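PDB 5F2H: uncharacterized protein, which is uncharacterized but probably acts as a hydrolase of the alpha/beta-hydrolase superfamily, its hydrolase-like domain preceded by a helical N-terminal domain. Local coordinates for residues 251-259 against 306-315; 201-212 against 225-236. All coordinates share one frame; numbering follows the deposited sequence.

Interaction 1: 251-259 against 306-315; sequences KNIKGYVVC and EAIKYIEDKS
The ring of Y256 carries A307 on one face, with the methyl CB displaced from the centre toward the rim, and has the carboxylate oxygen OE2 of E306 at its edge, in the ring plane. The contact lays the last helix of an alpha/beta-hydrolase domain, 300-313, on strand 254-260 of its central parallel sheet. A307 CB stands 3.8 Å from the centroid of the Y256 ring, a CH-pi contact. The second ring, Y310, has the aliphatic chain of K254 over one of its faces, CD above the rim, while K254 CB approaches Y310 CE2 at 3.6 Å. The two tyrosines themselves meet more loosely, the CD2 atom of Y310 lying near the edge of the Y256 ring.

Helix and strand are antiparallel: the axes of 254-259 and 306-313 run at 168° and approach to 8.2 Å. K254 and Y256, alternate residues of the strand, point at the helix, with G255 between them. CG of Y256 is anti to the backbone N (chi1 -166°), a turn that lays the ring against A307 and carries its hydroxyl out to E306. There Y256 OH donates a hydrogen bond to E306 OE2, the carboxylate plane turned 74° from the ring. I229 of the neighbouring strand packs on A307 and I311, so the helix also covers part of the next strand.

K254 reaches the other end of the helix segment. Its chain is extended beyond CG and runs past the backbone of I311, where K254 CD lies 3.5 Å from I311 O. The ammonium group arrives beside the wider pi-type turn at 309-313. It makes a weak hydrogen bond to the backbone oxygen of Y310, and K254 NZ donates a second, at 2.6 Å, to S315 OG.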
# COMPACT_ATOMS: atom_id res chain seq x y z
N LYS B 251 11.56 1.30 -22.35
CA LYS B 251 10.58 0.96 -21.30
C LYS B 251 10.66 1.86 -20.06
O LYS B 251 9.94 1.67 -19.08
CB LYS B 251 10.65 -0.52 -20.89
CG LYS B 251 10.35 -1.50 -22.01
CD LYS B 251 9.01 -1.24 -22.69
CE LYS B 251 7.81 -1.25 -21.75
NZ LYS B 251 7.55 -2.56 -21.11
N ASN B 252 11.54 2.86 -20.11
CA ASN B 252 11.71 3.82 -19.01
C ASN B 252 11.93 3.16 -17.65
O ASN B 252 11.01 3.13 -16.82
CB ASN B 252 10.48 4.74 -18.95
CG ASN B 252 10.21 5.44 -20.27
OD1 ASN B 252 11.08 5.51 -21.13
ND2 ASN B 252 8.99 5.94 -20.44
N ILE B 253 13.13 2.64 -17.43
CA ILE B 253 13.49 1.98 -16.18
C ILE B 253 14.60 2.77 -15.49
O ILE B 253 15.53 3.23 -16.16
CB ILE B 253 14.01 0.55 -16.42
CG1 ILE B 253 13.00 -0.26 -17.24
CG2 ILE B 253 14.33 -0.12 -15.10
CD1 ILE B 253 13.45 -1.67 -17.54
N LYS B 254 14.51 2.92 -14.17
CA LYS B 254 15.52 3.66 -13.40
C LYS B 254 16.51 2.69 -12.74
O LYS B 254 16.12 1.62 -12.28
CB LYS B 254 14.87 4.56 -12.35
CG LYS B 254 13.95 5.62 -12.94
CD LYS B 254 13.41 6.56 -11.87
CE LYS B 254 12.44 7.58 -12.45
NZ LYS B 254 11.92 8.53 -11.42
N GLY B 255 17.78 3.06 -12.72
CA GLY B 255 18.81 2.20 -12.14
C GLY B 255 19.61 2.87 -11.04
O GLY B 255 19.94 4.05 -11.12
N TYR B 256 19.87 2.11 -9.98
CA TYR B 256 20.63 2.63 -8.86
C TYR B 256 21.73 1.60 -8.73
O TYR B 256 21.45 0.43 -8.48
CB TYR B 256 19.77 2.69 -7.60
CG TYR B 256 20.37 3.52 -6.48
CD1 TYR B 256 21.36 3.01 -5.64
CD2 TYR B 256 19.90 4.81 -6.22
CE1 TYR B 256 21.88 3.77 -4.60
CE2 TYR B 256 20.41 5.57 -5.19
CZ TYR B 256 21.40 5.04 -4.38
OH TYR B 256 21.91 5.81 -3.37
N VAL B 257 22.96 2.01 -9.00
CA VAL B 257 24.11 1.12 -8.93
C VAL B 257 25.08 1.62 -7.87
O VAL B 257 25.32 2.83 -7.76
CB VAL B 257 24.82 1.04 -10.29
CG1 VAL B 257 26.06 0.16 -10.19
CG2 VAL B 257 23.86 0.53 -11.35
N VAL B 258 25.63 0.69 -7.11
CA VAL B 258 26.55 1.02 -6.07
C VAL B 258 27.73 0.10 -6.16
O VAL B 258 27.56 -1.07 -6.43
CB VAL B 258 25.88 0.80 -4.68
CG1 VAL B 258 26.86 1.10 -3.54
CG2 VAL B 258 24.62 1.64 -4.52
N CYS B 259 28.92 0.62 -5.91
CA CYS B 259 30.11 -0.20 -5.92
C CYS B 259 31.21 0.51 -5.16
O CYS B 259 31.28 1.75 -5.15
CB CYS B 259 30.59 -0.52 -7.31
SG CYS B 259 32.06 -1.57 -7.30
N GLU B 306 16.95 5.45 -0.30
CA GLU B 306 17.09 6.39 -1.43
C GLU B 306 16.73 5.75 -2.75
O GLU B 306 15.97 6.29 -3.53
CB GLU B 306 18.53 6.88 -1.63
CG GLU B 306 19.09 7.93 -0.70
CD GLU B 306 20.45 8.42 -1.20
OE1 GLU B 306 20.99 9.42 -0.67
OE2 GLU B 306 20.97 7.85 -2.20
N ALA B 307 17.35 4.61 -3.02
CA ALA B 307 17.13 3.87 -4.25
C ALA B 307 15.66 3.70 -4.55
O ALA B 307 15.18 4.04 -5.62
CB ALA B 307 17.82 2.52 -4.17
N ILE B 308 14.92 3.19 -3.58
CA ILE B 308 13.50 2.98 -3.77
C ILE B 308 12.78 4.32 -3.97
O ILE B 308 11.90 4.43 -4.83
CB ILE B 308 12.90 2.15 -2.63
CG1 ILE B 308 13.51 0.75 -2.68
CG2 ILE B 308 11.38 2.07 -2.76
CD1 ILE B 308 12.96 -0.21 -1.65
N LYS B 309 13.15 5.32 -3.18
CA LYS B 309 12.54 6.65 -3.31
C LYS B 309 12.71 7.08 -4.74
O LYS B 309 11.75 7.36 -5.43
CB LYS B 309 13.18 7.69 -2.38
CG LYS B 309 12.81 7.57 -0.91
CD LYS B 309 13.68 8.46 -0.03
CE LYS B 309 13.68 9.93 -0.43
NZ LYS B 309 14.62 10.70 0.43
N TYR B 310 13.96 7.06 -5.17
CA TYR B 310 14.33 7.41 -6.53
C TYR B 310 13.55 6.64 -7.57
O TYR B 310 12.83 7.24 -8.37
CB TYR B 310 15.83 7.16 -6.71
CG TYR B 310 16.34 7.34 -8.11
CD1 TYR B 310 16.64 8.60 -8.61
CD2 TYR B 310 16.62 6.23 -8.91
CE1 TYR B 310 17.14 8.76 -9.89
CE2 TYR B 310 17.13 6.38 -10.19
CZ TYR B 310 17.39 7.64 -10.68
OH TYR B 310 17.89 7.78 -11.96
N ILE B 311 13.65 5.31 -7.51
CA ILE B 311 12.98 4.42 -8.47
C ILE B 311 11.51 4.64 -8.69
O ILE B 311 11.08 4.90 -9.81
CB ILE B 311 13.23 2.92 -8.15
CG1 ILE B 311 14.70 2.59 -8.42
CG2 ILE B 311 12.36 2.01 -9.02
CD1 ILE B 311 15.08 1.17 -8.12
N GLU B 312 10.70 4.54 -7.66
CA GLU B 312 9.31 4.73 -7.98
C GLU B 312 8.47 5.70 -7.19
O GLU B 312 7.51 6.27 -7.72
CB GLU B 312 8.48 3.48 -7.71
CG GLU B 312 7.16 3.50 -8.47
CD GLU B 312 7.37 3.54 -9.99
OE1 GLU B 312 8.50 3.31 -10.46
OE2 GLU B 312 6.39 3.78 -10.72
N ASP B 313 8.88 5.93 -5.95
CA ASP B 313 8.41 7.02 -5.09
C ASP B 313 8.43 8.29 -5.96
O ASP B 313 7.38 8.93 -6.14
CB ASP B 313 9.21 6.99 -3.78
CG ASP B 313 8.76 8.03 -2.77
OD1 ASP B 313 7.74 8.70 -2.99
OD2 ASP B 313 9.43 8.15 -1.73
N LYS B 314 9.58 8.66 -6.53
CA LYS B 314 9.69 9.93 -7.25
C LYS B 314 8.61 10.03 -8.33
O LYS B 314 7.80 10.96 -8.31
CB LYS B 314 11.06 10.13 -7.91
CG LYS B 314 11.13 11.46 -8.66
CD LYS B 314 12.40 11.68 -9.46
CE LYS B 314 12.28 12.98 -10.25
NZ LYS B 314 13.45 13.25 -11.13
N SER B 315 8.62 9.09 -9.26
CA SER B 315 7.65 9.07 -10.36
C SER B 315 7.15 7.65 -10.64
O SER B 315 7.04 7.23 -11.79
CB SER B 315 8.29 9.67 -11.61
OG SER B 315 9.45 8.95 -11.98

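Interaction 2: 201-212 against 225-236; sequences SVIIGGFSAGAR and VDGFIFMAPWLP
The backbone oxygen of V202 receives the amide of D226, D226 N lying 2.7 Å from V202 O. From there strands 202-207 and 227-231 run parallel, 13° apart, as neighbours in the central sheet of the alpha/beta-hydrolase fold, joined by helix 209-219 in a beta-alpha-beta unit. I204 O takes the amide of I229, with I229 N at 3.0 Å, and G206 O takes that of M231. S208 N closes the series on M231 O.

Side chains pair on both faces of the sheet. I203 CG2 meets I229 CD1 on one; on the same face F207 and the selenomethionine M231 lie side by side, M231 CG at the edge of the phenyl ring, 3.5 Å from F207 CD1. On the other, A211 CB sits 3.4 Å from F230 CD1 and also touches P233, so the first turn of the helix packs on F230 of the second strand and P233 just after it. Beyond it R212 lies alongside W234. A bend at chi3 (64°) sets the guanidinium so that W234 CZ3 stands over one of its faces, the planes 58° apart, while P236 CG approaches R212 NH1.

The turn G206-F207-S208-A209-G210 matches a GxSxG nucleophile elbow. S208 has positive phi, as expected for the serine of such an elbow, and its OG is hydrogen-bonded to H294 NE2. That chemistry is consistent with a serine-histidine pair of a hydrolase active site, with S208 as the probable nucleophile.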
# COMPACT_ATOMS: atom_id res chain seq x y z
N SER B 201 4.15 -2.26 -8.51
CA SER B 201 5.58 -1.97 -8.65
C SER B 201 6.48 -3.19 -8.45
O SER B 201 6.22 -4.01 -7.57
CB SER B 201 5.98 -0.87 -7.67
OG SER B 201 7.37 -0.58 -7.77
N VAL B 202 7.55 -3.27 -9.24
CA VAL B 202 8.53 -4.37 -9.14
C VAL B 202 9.97 -3.86 -9.33
O VAL B 202 10.30 -3.24 -10.33
CB VAL B 202 8.26 -5.48 -10.16
CG1 VAL B 202 9.29 -6.60 -10.01
CG2 VAL B 202 6.86 -6.03 -9.99
N ILE B 203 10.82 -4.12 -8.34
CA ILE B 203 12.20 -3.70 -8.37
C ILE B 203 13.05 -4.95 -8.19
O ILE B 203 12.76 -5.74 -7.29
CB ILE B 203 12.52 -2.76 -7.19
CG1 ILE B 203 11.66 -1.50 -7.27
CG2 ILE B 203 14.01 -2.42 -7.16
CD1 ILE B 203 11.88 -0.51 -6.13
N ILE B 204 14.08 -5.12 -9.01
CA ILE B 204 14.94 -6.29 -8.83
C ILE B 204 16.33 -5.83 -8.44
O ILE B 204 16.86 -4.89 -9.01
CB ILE B 204 14.98 -7.25 -10.02
CG1 ILE B 204 15.79 -8.48 -9.64
CG2 ILE B 204 15.57 -6.57 -11.24
CD1 ILE B 204 15.73 -9.61 -10.64
N GLY B 205 16.87 -6.45 -7.40
CA GLY B 205 18.19 -6.14 -6.89
C GLY B 205 19.06 -7.37 -6.96
O GLY B 205 18.56 -8.50 -7.08
N GLY B 206 20.37 -7.16 -6.86
CA GLY B 206 21.32 -8.28 -6.90
C GLY B 206 22.71 -7.86 -6.44
O GLY B 206 23.01 -6.67 -6.36
N PHE B 207 23.55 -8.86 -6.20
CA PHE B 207 24.92 -8.67 -5.74
C PHE B 207 25.83 -9.54 -6.63
O PHE B 207 25.59 -10.75 -6.75
CB PHE B 207 24.97 -9.05 -4.24
CG PHE B 207 26.33 -9.00 -3.63
CD1 PHE B 207 26.89 -7.80 -3.25
CD2 PHE B 207 27.06 -10.15 -3.48
CE1 PHE B 207 28.18 -7.74 -2.77
CE2 PHE B 207 28.34 -10.11 -2.95
CZ PHE B 207 28.90 -8.90 -2.59
N SER B 208 26.85 -8.95 -7.27
CA SER B 208 27.78 -9.66 -8.19
C SER B 208 27.00 -10.45 -9.24
O SER B 208 26.05 -9.93 -9.81
CB SER B 208 28.72 -10.61 -7.43
OG SER B 208 29.59 -9.91 -6.58
N ALA B 209 27.37 -11.72 -9.42
CA ALA B 209 26.72 -12.63 -10.35
C ALA B 209 25.24 -12.59 -10.20
O ALA B 209 24.52 -12.92 -11.11
CB ALA B 209 27.20 -14.06 -10.11
N GLY B 210 24.77 -12.26 -9.02
CA GLY B 210 23.34 -12.21 -8.82
C GLY B 210 22.82 -11.11 -9.68
O GLY B 210 21.88 -11.28 -10.43
N ALA B 211 23.48 -9.97 -9.60
CA ALA B 211 23.06 -8.82 -10.38
C ALA B 211 23.17 -9.14 -11.89
O ALA B 211 22.37 -8.63 -12.67
CB ALA B 211 23.86 -7.58 -10.00
N ARG B 212 24.11 -10.01 -12.28
CA ARG B 212 24.29 -10.38 -13.69
C ARG B 212 23.04 -11.02 -14.27
O ARG B 212 22.51 -10.53 -15.28
CB ARG B 212 25.49 -11.32 -13.90
CG ARG B 212 25.76 -11.49 -15.41
CD ARG B 212 27.03 -12.15 -15.99
NE ARG B 212 27.27 -13.55 -15.73
CZ ARG B 212 28.06 -14.33 -16.48
NH1 ARG B 212 28.56 -13.92 -17.66
NH2 ARG B 212 28.23 -15.60 -16.13
N VAL B 225 10.11 -4.97 -14.89
CA VAL B 225 10.61 -4.28 -13.72
C VAL B 225 10.57 -2.78 -13.84
O VAL B 225 10.81 -2.23 -14.90
CB VAL B 225 12.06 -4.72 -13.49
CG1 VAL B 225 12.83 -3.79 -12.60
CG2 VAL B 225 12.12 -6.14 -12.95
N ASP B 226 10.28 -2.10 -12.74
CA ASP B 226 10.23 -0.64 -12.71
C ASP B 226 11.60 -0.03 -12.45
O ASP B 226 11.83 1.13 -12.76
CB ASP B 226 9.23 -0.15 -11.66
CG ASP B 226 7.80 -0.57 -11.98
OD1 ASP B 226 7.61 -1.47 -12.84
OD2 ASP B 226 6.87 -0.02 -11.36
N GLY B 227 12.49 -0.77 -11.79
CA GLY B 227 13.84 -0.28 -11.50
C GLY B 227 14.74 -1.42 -11.06
O GLY B 227 14.28 -2.52 -10.86
N PHE B 228 16.03 -1.16 -10.92
CA PHE B 228 16.94 -2.23 -10.50
C PHE B 228 18.01 -1.64 -9.60
O PHE B 228 18.51 -0.54 -9.86
CB PHE B 228 17.56 -2.92 -11.71
CG PHE B 228 18.46 -2.03 -12.52
CD1 PHE B 228 17.94 -1.17 -13.46
CD2 PHE B 228 19.81 -2.05 -12.32
CE1 PHE B 228 18.77 -0.36 -14.23
CE2 PHE B 228 20.66 -1.24 -13.08
CZ PHE B 228 20.14 -0.39 -14.04
N ILE B 229 18.41 -2.40 -8.60
CA ILE B 229 19.41 -1.93 -7.64
C ILE B 229 20.59 -2.89 -7.52
O ILE B 229 20.52 -3.85 -6.76
CB ILE B 229 18.77 -1.76 -6.25
CG1 ILE B 229 17.49 -0.91 -6.33
CG2 ILE B 229 19.75 -1.13 -5.27
CD1 ILE B 229 16.75 -0.80 -5.03
N PHE B 230 21.69 -2.61 -8.22
CA PHE B 230 22.83 -3.50 -8.17
C PHE B 230 23.93 -3.08 -7.23
O PHE B 230 24.23 -1.89 -7.08
CB PHE B 230 23.43 -3.73 -9.54
CG PHE B 230 22.44 -4.21 -10.56
CD1 PHE B 230 21.50 -5.19 -10.24
CD2 PHE B 230 22.62 -3.88 -11.90
CE1 PHE B 230 20.65 -5.69 -11.22
CE2 PHE B 230 21.79 -4.39 -12.87
CZ PHE B 230 20.79 -5.29 -12.53
N MSE B 231 24.54 -4.08 -6.59
CA MSE B 231 25.62 -3.87 -5.63
C MSE B 231 26.78 -4.65 -6.17
O MSE B 231 26.69 -5.87 -6.37
CB MSE B 231 25.17 -4.40 -4.27
CG MSE B 231 26.26 -4.36 -3.19
SE MSE B 231 26.67 -2.51 -2.63
CE MSE B 231 28.56 -2.52 -3.24
N ALA B 232 27.85 -3.94 -6.50
CA ALA B 232 29.05 -4.59 -7.03
C ALA B 232 28.74 -5.62 -8.12
O ALA B 232 29.29 -6.73 -8.11
CB ALA B 232 29.80 -5.24 -5.89
N PRO B 233 27.86 -5.28 -9.06
CA PRO B 233 27.51 -6.20 -10.14
C PRO B 233 28.70 -6.70 -10.95
O PRO B 233 29.67 -5.95 -11.17
CB PRO B 233 26.61 -5.36 -11.04
CG PRO B 233 27.05 -3.96 -10.80
CD PRO B 233 27.45 -3.89 -9.35
N TRP B 234 28.63 -7.96 -11.36
CA TRP B 234 29.67 -8.59 -12.14
C TRP B 234 29.10 -8.73 -13.53
O TRP B 234 28.23 -9.56 -13.77
CB TRP B 234 30.07 -9.92 -11.53
CG TRP B 234 31.16 -10.56 -12.27
CD1 TRP B 234 32.45 -10.10 -12.40
CD2 TRP B 234 31.13 -11.85 -12.87
NE1 TRP B 234 33.20 -10.99 -13.13
CE2 TRP B 234 32.42 -12.09 -13.42
CE3 TRP B 234 30.14 -12.83 -13.02
CZ2 TRP B 234 32.74 -13.26 -14.12
CZ3 TRP B 234 30.47 -14.00 -13.72
CH2 TRP B 234 31.76 -14.20 -14.25
N LEU B 235 29.61 -7.90 -14.44
CA LEU B 235 29.15 -7.85 -15.80
C LEU B 235 30.31 -7.94 -16.76
O LEU B 235 30.73 -6.92 -17.32
CB LEU B 235 28.44 -6.51 -15.96
CG LEU B 235 27.34 -6.35 -14.91
CD1 LEU B 235 26.86 -4.91 -14.74
CD2 LEU B 235 26.19 -7.30 -15.22
N PRO B 236 30.78 -9.17 -17.03
CA PRO B 236 31.93 -9.46 -17.90
C PRO B 236 31.72 -9.34 -19.42
O PRO B 236 32.70 -9.26 -20.16
CB PRO B 236 32.26 -10.91 -17.53
CG PRO B 236 30.94 -11.51 -17.16
CD PRO B 236 30.03 -10.40 -16.72

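How the interactions relate
Interactions 1 and 2 lie in the same alpha/beta-hydrolase domain, their centres about 12 Å apart, and meet through the central parallel sheet, where strands 227-231 and 254-260 are neighbours. Probable backbone hydrogen bonds join them directly: V258 N to F230 O and V258 O to A232 N, both 2.9 Å. They follow in series along the chain, 201-212 with 225-236 closing before 251-259 begins. Helix 300-313 then packs on the face that carries I203 and Y256. The last helix thus spans three successive strands, including the one that leads into the putative nucleophile turn.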